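Local atomic coordinates of putative c-1-tetrahydrofolate synthase, cytoplasmic (Leishmania major, PDB entry 4A26), a protein that probably oxidises N5,N10-methylenetetrahydrofolate with NADP+ as hydride acceptor and hydrolyses the methenyl product to 10-formyltetrahydrofolate, as a homodimer in folate-dependent one-carbon metabolism. Residues K150-L155 against G275-M280; P143-T148 against L286-E291; A233-V238 against A268-V273. One frame throughout, in Å; residues are numbered along the deposited sequence.

Contact 1. Residues K150-L155 against G275-M280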
loop_
_atom_site.group_PDB
_atom_site.type_symbol
_atom_site.label_atom_id
_atom_site.label_comp_id
_atom_site.label_asym_id
_atom_site.label_seq_id
_atom_site.Cartn_x
_atom_site.Cartn_y
_atom_site.Cartn_z
ATOM N N LYS A 150 -6.543 -0.911 12.056
ATOM C CA LYS A 150 -6.174 0.168 12.977
ATOM C C LYS A 150 -6.323 -0.270 14.439
ATOM O O LYS A 150 -5.483 0.059 15.278
ATOM C CB LYS A 150 -7.013 1.422 12.708
ATOM C CG LYS A 150 -6.492 2.686 13.396
ATOM C CD LYS A 150 -7.583 3.739 13.560
ATOM C CE LYS A 150 -7.016 5.116 13.876
ATOM N NZ LYS A 150 -8.089 6.161 13.875
ATOM N N GLY A 151 -7.387 -1.015 14.728
ATOM C CA GLY A 151 -7.663 -1.505 16.081
ATOM C C GLY A 151 -6.668 -2.533 16.588
ATOM O O GLY A 151 -6.535 -2.724 17.795
ATOM N N VAL A 152 -5.980 -3.208 15.674
ATOM C CA VAL A 152 -4.883 -4.096 16.054
ATOM C C VAL A 152 -3.686 -3.283 16.552
ATOM O O VAL A 152 -3.085 -3.618 17.568
ATOM C CB VAL A 152 -4.443 -4.995 14.879
ATOM C CG1 VAL A 152 -3.131 -5.701 15.203
ATOM C CG2 VAL A 152 -5.542 -6.005 14.547
ATOM N N ILE A 153 -3.344 -2.215 15.835
ATOM C CA ILE A 153 -2.243 -1.340 16.248
ATOM C C ILE A 153 -2.559 -0.648 17.579
ATOM O O ILE A 153 -1.682 -0.532 18.438
ATOM C CB ILE A 153 -1.888 -0.295 15.155
ATOM C CG1 ILE A 153 -0.948 -0.903 14.115
ATOM C CG2 ILE A 153 -1.179 0.896 15.745
ATOM C CD1 ILE A 153 -1.494 -2.092 13.399
ATOM N N VAL A 154 -3.805 -0.210 17.752
ATOM C CA VAL A 154 -4.227 0.459 18.991
ATOM C C VAL A 154 -4.200 -0.496 20.190
ATOM O O VAL A 154 -3.827 -0.103 21.293
ATOM C CB VAL A 154 -5.625 1.107 18.846
ATOM C CG1 VAL A 154 -6.135 1.599 20.194
ATOM C CG2 VAL A 154 -5.576 2.257 17.843
ATOM N N LEU A 155 -4.586 -1.747 19.969
ATOM C CA LEU A 155 -4.389 -2.807 20.962
ATOM C C LEU A 155 -2.961 -2.823 21.501
ATOM O O LEU A 155 -2.754 -2.933 22.707
ATOM C CB LEU A 155 -4.725 -4.180 20.361
ATOM C CG LEU A 155 -6.062 -4.826 20.736
ATOM C CD1 LEU A 155 -7.146 -3.796 21.014
ATOM C CD2 LEU A 155 -6.495 -5.778 19.623
ATOM N N GLY A 275 -12.422 -11.990 22.128
ATOM C CA GLY A 275 -11.600 -10.979 22.806
ATOM C C GLY A 275 -10.624 -10.324 21.841
ATOM O O GLY A 275 -10.087 -9.242 22.112
ATOM N N GLY A 276 -10.380 -11.001 20.718
ATOM C CA GLY A 276 -9.583 -10.451 19.626
ATOM C C GLY A 276 -10.471 -9.559 18.776
ATOM O O GLY A 276 -11.550 -9.985 18.354
ATOM N N VAL A 277 -10.024 -8.321 18.547
ATOM C CA VAL A 277 -10.766 -7.328 17.760
ATOM C C VAL A 277 -12.260 -7.305 18.138
ATOM O O VAL A 277 -12.577 -7.250 19.330
ATOM C CB VAL A 277 -10.503 -7.522 16.251
ATOM C CG1 VAL A 277 -8.998 -7.477 15.987
ATOM C CG2 VAL A 277 -11.095 -8.832 15.737
ATOM N N GLY A 278 -13.165 -7.316 17.160
ATOM C CA GLY A 278 -14.597 -7.466 17.429
ATOM C C GLY A 278 -15.238 -6.136 17.766
ATOM O O GLY A 278 -15.629 -5.400 16.861
ATOM N N PRO A 279 -15.369 -5.819 19.070
ATOM C CA PRO A 279 -15.790 -4.462 19.434
ATOM C C PRO A 279 -14.735 -3.375 19.181
ATOM O O PRO A 279 -15.077 -2.193 19.196
ATOM C CB PRO A 279 -16.112 -4.576 20.932
ATOM C CG PRO A 279 -15.461 -5.828 21.385
ATOM C CD PRO A 279 -15.478 -6.741 20.212
ATOM N N MET A 280 -13.476 -3.762 18.970
ATOM C CA MET A 280 -12.445 -2.808 18.538
ATOM C C MET A 280 -12.761 -2.271 17.149
ATOM O O MET A 280 -12.677 -1.066 16.919
ATOM C CB MET A 280 -11.047 -3.447 18.512
ATOM C CG MET A 280 -10.366 -3.584 19.867
ATOM S SD MET A 280 -10.051 -2.024 20.733
ATOM C CE MET A 280 -9.123 -1.092 19.521
#
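Leu155 lays its CD1 methyl over the bent chain of Met280, 3.4 Å from Met280 SD. The two side chains run past each other in opposite directions, and the one methyl meets CG, SD and CE of the methionine. Met280 is folded rather than stretched out: turns at chi2 (-62°) and chi3 (-55°) swing its end back against helix 147-159. There CE lies 3.5 Å from Gly151 O and 4.1 Å from Val154 CG1. Gly151, without a side chain, lets the backbones draw near, its CA standing 5.5 Å from Met280 CA at the start of helix 279-297. On the preceding loop Val277 makes a second, smaller patch, where its CG1 comes within 4.0 Å of Val152 CG2 and the two valines cross obliquely. Residues 275-280 belong to the Pro-Gly-Gly-Val-Gly-Pro-Met-Thr signature of this dehydrogenase/cyclohydrolase family. Ile14 and Ala15 of helix 11-32 also touch Met280, while Val238 adjoins both Val152 and Val277. No hydrogen bond spans the two segments; methyl groups and a thioether make up the side-chain contact, so the helix is held to this loop and helix start by apolar packing alone, with no directional bond between the two segments.

Contact 2. Residues P143-T148 against L286-E291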
loop_
_atom_site.group_PDB
_atom_site.type_symbol
_atom_site.label_atom_id
_atom_site.label_comp_id
_atom_site.label_asym_id
_atom_site.label_seq_id
_atom_site.Cartn_x
_atom_site.Cartn_y
_atom_site.Cartn_z
ATOM N N PRO A 143 -7.231 9.852 5.517
ATOM C CA PRO A 143 -8.297 10.280 6.425
ATOM C C PRO A 143 -8.855 9.118 7.246
ATOM O O PRO A 143 -9.236 9.311 8.396
ATOM C CB PRO A 143 -9.371 10.827 5.477
ATOM C CG PRO A 143 -9.109 10.161 4.177
ATOM C CD PRO A 143 -7.625 9.992 4.105
ATOM N N PHE A 144 -8.891 7.929 6.643
ATOM C CA PHE A 144 -9.360 6.721 7.305
ATOM C C PHE A 144 -8.390 5.563 7.105
ATOM O O PHE A 144 -7.885 5.350 6.002
ATOM C CB PHE A 144 -10.718 6.305 6.746
ATOM C CG PHE A 144 -11.730 7.408 6.725
ATOM C CD1 PHE A 144 -12.418 7.759 7.875
ATOM C CD2 PHE A 144 -11.995 8.098 5.553
ATOM C CE1 PHE A 144 -13.353 8.778 7.854
ATOM C CE2 PHE A 144 -12.929 9.108 5.524
ATOM C CZ PHE A 144 -13.611 9.452 6.674
ATOM N N THR A 145 -8.142 4.817 8.179
ATOM C CA THR A 145 -7.444 3.534 8.104
ATOM C C THR A 145 -8.487 2.435 8.271
ATOM O O THR A 145 -9.503 2.661 8.931
ATOM C CB THR A 145 -6.367 3.398 9.206
ATOM O OG1 THR A 145 -6.817 4.037 10.411
ATOM C CG2 THR A 145 -5.072 4.047 8.761
ATOM N N PRO A 146 -8.257 1.253 7.661
ATOM C CA PRO A 146 -9.195 0.145 7.829
ATOM C C PRO A 146 -9.379 -0.211 9.298
ATOM O O PRO A 146 -8.400 -0.379 10.018
ATOM C CB PRO A 146 -8.528 -1.002 7.064
ATOM C CG PRO A 146 -7.700 -0.343 6.062
ATOM C CD PRO A 146 -7.188 0.907 6.709
ATOM N N CYS A 147 -10.635 -0.323 9.720
ATOM C CA CYS A 147 -10.985 -0.431 11.133
ATOM C C CYS A 147 -10.239 -1.534 11.867
ATOM O O CYS A 147 -9.442 -1.245 12.762
ATOM C CB CYS A 147 -12.488 -0.634 11.283
ATOM S SG CYS A 147 -13.435 0.748 10.644
ATOM N N THR A 148 -10.487 -2.789 11.492
ATOM C CA THR A 148 -9.852 -3.921 12.167
ATOM C C THR A 148 -8.336 -3.746 12.203
ATOM O O THR A 148 -7.705 -3.961 13.237
ATOM C CB THR A 148 -10.210 -5.264 11.507
ATOM O OG1 THR A 148 -11.625 -5.459 11.569
ATOM C CG2 THR A 148 -9.522 -6.420 12.217
ATOM N N LEU A 286 -16.157 4.139 14.676
ATOM C CA LEU A 286 -16.656 5.377 15.281
ATOM C C LEU A 286 -15.567 6.449 15.345
ATOM O O LEU A 286 -15.838 7.625 15.097
ATOM C CB LEU A 286 -17.226 5.121 16.677
ATOM C CG LEU A 286 -18.527 4.322 16.748
ATOM C CD1 LEU A 286 -18.935 4.099 18.203
ATOM C CD2 LEU A 286 -19.634 5.028 15.990
ATOM N N GLU A 287 -14.341 6.040 15.667
ATOM C CA GLU A 287 -13.215 6.976 15.719
ATOM C C GLU A 287 -12.919 7.554 14.339
ATOM O O GLU A 287 -12.735 8.765 14.190
ATOM C CB GLU A 287 -11.961 6.312 16.292
ATOM C CG GLU A 287 -10.837 7.305 16.570
ATOM C CD GLU A 287 -10.194 7.101 17.924
ATOM O OE1 GLU A 287 -9.647 6.002 18.168
ATOM O OE2 GLU A 287 -10.232 8.046 18.745
ATOM N N ASN A 288 -12.875 6.677 13.339
ATOM C CA ASN A 288 -12.798 7.093 11.948
ATOM C C ASN A 288 -13.861 8.143 11.639
ATOM O O ASN A 288 -13.569 9.167 11.033
ATOM C CB ASN A 288 -12.958 5.880 11.016
ATOM C CG ASN A 288 -11.630 5.160 10.736
ATOM O OD1 ASN A 288 -10.634 5.360 11.435
ATOM N ND2 ASN A 288 -11.625 4.314 9.707
ATOM N N THR A 289 -15.090 7.892 12.083
ATOM C CA THR A 289 -16.214 8.797 11.822
ATOM C C THR A 289 -16.118 10.106 12.597
ATOM O O THR A 289 -16.636 11.127 12.146
ATOM C CB THR A 289 -17.556 8.135 12.164
ATOM O OG1 THR A 289 -17.597 6.818 11.605
ATOM C CG2 THR A 289 -18.714 8.954 11.608
ATOM N N LEU A 290 -15.475 10.079 13.765
ATOM C CA LEU A 290 -15.225 11.306 14.522
ATOM C C LEU A 290 -14.254 12.186 13.739
ATOM O O LEU A 290 -14.542 13.352 13.489
ATOM C CB LEU A 290 -14.658 11.003 15.915
ATOM C CG LEU A 290 -14.879 12.043 17.026
ATOM C CD1 LEU A 290 -13.913 11.785 18.174
ATOM C CD2 LEU A 290 -14.728 13.462 16.537
ATOM N N GLU A 291 -13.116 11.609 13.348
ATOM C CA GLU A 291 -12.097 12.319 12.564
ATOM C C GLU A 291 -12.677 12.973 11.314
ATOM O O GLU A 291 -12.272 14.076 10.952
ATOM C CB GLU A 291 -10.947 11.381 12.169
ATOM C CG GLU A 291 -9.867 11.230 13.239
ATOM C CD GLU A 291 -8.791 10.202 12.872
ATOM O OE1 GLU A 291 -8.517 10.007 11.657
ATOM O OE2 GLU A 291 -8.218 9.592 13.812
#
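This is a partly buried contact between a loop and the flank of a helix, centred on one asparagine: residues 143-146 lead into helix 147-159 and run beside the middle of helix 279-297. Asn288 reaches across from the helix, its ND2 donating to Thr145 O at 2.8 Å. The bond is nearly straight, with an N-H...O angle of 169°, and the acceptor lies almost in the plane of the asparagine amide, though the donor is tilted from the plane of the Thr145 carbonyl. ND2 is also hydrogen-bonded to Ala124 O, so two carbonyls grip the one nitrogen, which probably fixes the rotation of the amide. With chi1 at -87°, CG lies beside the backbone N and the amide leans across to the loop. Phe144 packs against the same residue: its CD1 is 3.7 Å from Asn288 CB, and its CE1 edge meets the helix backbone 3.2 Å from Asn288 O, close to the ring plane. Ring and amide planes are 56° apart. Cys147, in the first turn of its helix, sets SG 4.1 Å from Asn288 ND2 and also touches Thr281, Met284 and Leu285. At the outer end, Glu291 OE1 approaches Pro143 O, but both are acceptors and form no bond. The other oxygen, OE2, has a long, weak ion pair with Lys150. On a further side of helix 279-297, Leu286 and Leu290 lie on Leu22 of helix 11-32. A long C-terminal helix that leaves the nucleotide-binding domain and packs on an N-terminal helix is typical of the two-domain methylenetetrahydrofolate dehydrogenase/cyclohydrolase fold; here Asn288 ties that helix to the loop entering helix 147-159.

Contact 3. Residues A233-V238 against A268-V273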
loop_
_atom_site.group_PDB
_atom_site.type_symbol
_atom_site.label_atom_id
_atom_site.label_comp_id
_atom_site.label_asym_id
_atom_site.label_seq_id
_atom_site.Cartn_x
_atom_site.Cartn_y
_atom_site.Cartn_z
ATOM N N ALA A 233 7.036 -12.562 23.146
ATOM C CA ALA A 233 6.395 -11.903 22.008
ATOM C C ALA A 233 4.995 -11.410 22.345
ATOM O O ALA A 233 4.412 -11.798 23.361
ATOM C CB ALA A 233 6.330 -12.853 20.816
ATOM N N ALA A 234 4.470 -10.545 21.482
ATOM C CA ALA A 234 3.092 -10.086 21.572
ATOM C C ALA A 234 2.340 -10.708 20.411
ATOM O O ALA A 234 2.745 -10.552 19.256
ATOM C CB ALA A 234 3.024 -8.575 21.498
ATOM N N VAL A 235 1.255 -11.416 20.715
ATOM C CA VAL A 235 0.480 -12.109 19.694
ATOM C C VAL A 235 -0.950 -11.579 19.625
ATOM O O VAL A 235 -1.676 -11.618 20.616
ATOM C CB VAL A 235 0.440 -13.626 19.965
ATOM C CG1 VAL A 235 -0.325 -14.347 18.850
ATOM C CG2 VAL A 235 1.847 -14.178 20.093
ATOM N N VAL A 236 -1.348 -11.089 18.449
ATOM C CA VAL A 236 -2.733 -10.661 18.223
ATOM C C VAL A 236 -3.447 -11.619 17.270
ATOM O O VAL A 236 -3.093 -11.721 16.097
ATOM C CB VAL A 236 -2.824 -9.225 17.673
ATOM C CG1 VAL A 236 -4.277 -8.766 17.665
ATOM C CG2 VAL A 236 -1.982 -8.281 18.509
ATOM N N ASP A 237 -4.454 -12.312 17.793
ATOM C CA ASP A 237 -5.209 -13.294 17.030
ATOM C C ASP A 237 -6.428 -12.622 16.407
ATOM O O ASP A 237 -7.396 -12.325 17.093
ATOM C CB ASP A 237 -5.638 -14.441 17.956
ATOM C CG ASP A 237 -6.094 -15.680 17.203
ATOM O OD1 ASP A 237 -6.484 -15.585 16.019
ATOM O OD2 ASP A 237 -6.057 -16.768 17.805
ATOM N N VAL A 238 -6.366 -12.383 15.102
ATOM C CA VAL A 238 -7.462 -11.743 14.371
ATOM C C VAL A 238 -8.340 -12.767 13.633
ATOM O O VAL A 238 -9.470 -12.464 13.241
ATOM C CB VAL A 238 -6.931 -10.691 13.364
ATOM C CG1 VAL A 238 -8.053 -9.762 12.931
ATOM C CG2 VAL A 238 -5.806 -9.879 13.980
ATOM N N ALA A 268 4.451 -12.856 26.055
ATOM C CA ALA A 268 4.282 -11.878 27.129
ATOM C C ALA A 268 2.887 -11.260 27.060
ATOM O O ALA A 268 2.267 -10.992 28.093
ATOM C CB ALA A 268 5.346 -10.794 27.034
ATOM N N TRP A 269 2.407 -11.023 25.839
ATOM C CA TRP A 269 1.062 -10.510 25.614
ATOM C C TRP A 269 0.357 -11.313 24.525
ATOM O O TRP A 269 0.981 -11.736 23.553
ATOM C CB TRP A 269 1.116 -9.040 25.201
ATOM C CG TRP A 269 1.533 -8.120 26.293
ATOM C CD1 TRP A 269 2.810 -7.754 26.618
ATOM C CD2 TRP A 269 0.670 -7.431 27.211
ATOM N NE1 TRP A 269 2.792 -6.881 27.685
ATOM C CE2 TRP A 269 1.493 -6.666 28.065
ATOM C CE3 TRP A 269 -0.718 -7.390 27.395
ATOM C CZ2 TRP A 269 0.976 -5.870 29.089
ATOM C CZ3 TRP A 269 -1.234 -6.593 28.415
ATOM C CH2 TRP A 269 -0.386 -5.846 29.249
ATOM N N ILE A 270 -0.946 -11.509 24.693
ATOM C CA ILE A 270 -1.758 -12.210 23.706
ATOM C C ILE A 270 -3.211 -11.729 23.776
ATOM O O ILE A 270 -3.677 -11.305 24.832
ATOM C CB ILE A 270 -1.664 -13.742 23.911
ATOM C CG1 ILE A 270 -2.337 -14.497 22.768
ATOM C CG2 ILE A 270 -2.276 -14.149 25.235
ATOM C CD1 ILE A 270 -1.800 -15.897 22.596
ATOM N N SER A 271 -3.912 -11.762 22.644
ATOM C CA SER A 271 -5.340 -11.436 22.602
ATOM C C SER A 271 -6.117 -12.675 22.172
ATOM O O SER A 271 -5.925 -13.168 21.059
ATOM C CB SER A 271 -5.611 -10.301 21.623
ATOM O OG SER A 271 -5.385 -10.731 20.293
ATOM N N PRO A 272 -7.005 -13.177 23.039
ATOM C CA PRO A 272 -7.705 -14.415 22.741
ATOM C C PRO A 272 -8.881 -14.216 21.786
ATOM O O PRO A 272 -9.354 -13.095 21.619
ATOM C CB PRO A 272 -8.223 -14.833 24.111
ATOM C CG PRO A 272 -8.531 -13.535 24.779
ATOM C CD PRO A 272 -7.521 -12.545 24.266
ATOM N N VAL A 273 -9.338 -15.302 21.167
ATOM C CA VAL A 273 -10.601 -15.304 20.436
ATOM C C VAL A 273 -11.583 -16.188 21.202
ATOM O O VAL A 273 -11.304 -17.362 21.412
ATOM C CB VAL A 273 -10.435 -15.826 18.998
ATOM C CG1 VAL A 273 -11.792 -16.197 18.399
ATOM C CG2 VAL A 273 -9.731 -14.791 18.138
#
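Ile270 starts its climb beside strand 234-237 with CB 3.9 Å from Val235 O. The next atom, CG1, anti to the backbone N (chi1 -172°), lies 3.7 Å from Val235 O and also meets Val235 CB, and the terminal CD1 stays against that same CB at 4.1 Å; beyond the pair, Phe260 and Ala263 pack on Ile270. On the other face of the sheet, Ala234 CB meets Trp269 CB. The backbones run parallel, 2° apart, in the regular alternation: Val235 N donates to Trp269 O, and Val235 O accepts from Ser271 N at 3.0 Å. At the entry, Ala233 O takes two donors, Ala268 N and Trp269 N. At the exit the side chain of Ser271 takes over, its OG receiving Asp237 N at 3.1 Å. Val273 CG2 then packs crosswise against Asp237 CG, 3.9 Å away, while the carboxylate oxygens of Asp237 accept the backbone N-H groups of Asp257 and Val258. Strand 234-237 is also bonded to strand 213-216, so these are neighbouring strands inside the parallel sheet of a Rossmann-type NAD(P)-binding domain.

In the fold
The three contacts follow one path from sheet to C-terminal helix. Contact 3 lies in the parallel sheet, contact 1 about 11 Å from it between centres, and contact 2 about 13 Å beyond contact 1; the centres of contacts 2 and 3 are 23 Å apart. Strand 269-271 leads through the loop of contact 1 into helix 279-297, which serves contacts 1 and 2, as does helix 147-159. Val238 joins all three: its CG2 is 3.9 Å from Val152 CG2, and its CG1 is 3.7 Å from Thr148 CG2. Lys150 bridges contacts 1 and 2, its CD packing on Thr145 OG1. All six segments belong to the NAD(P)-binding part of the chain.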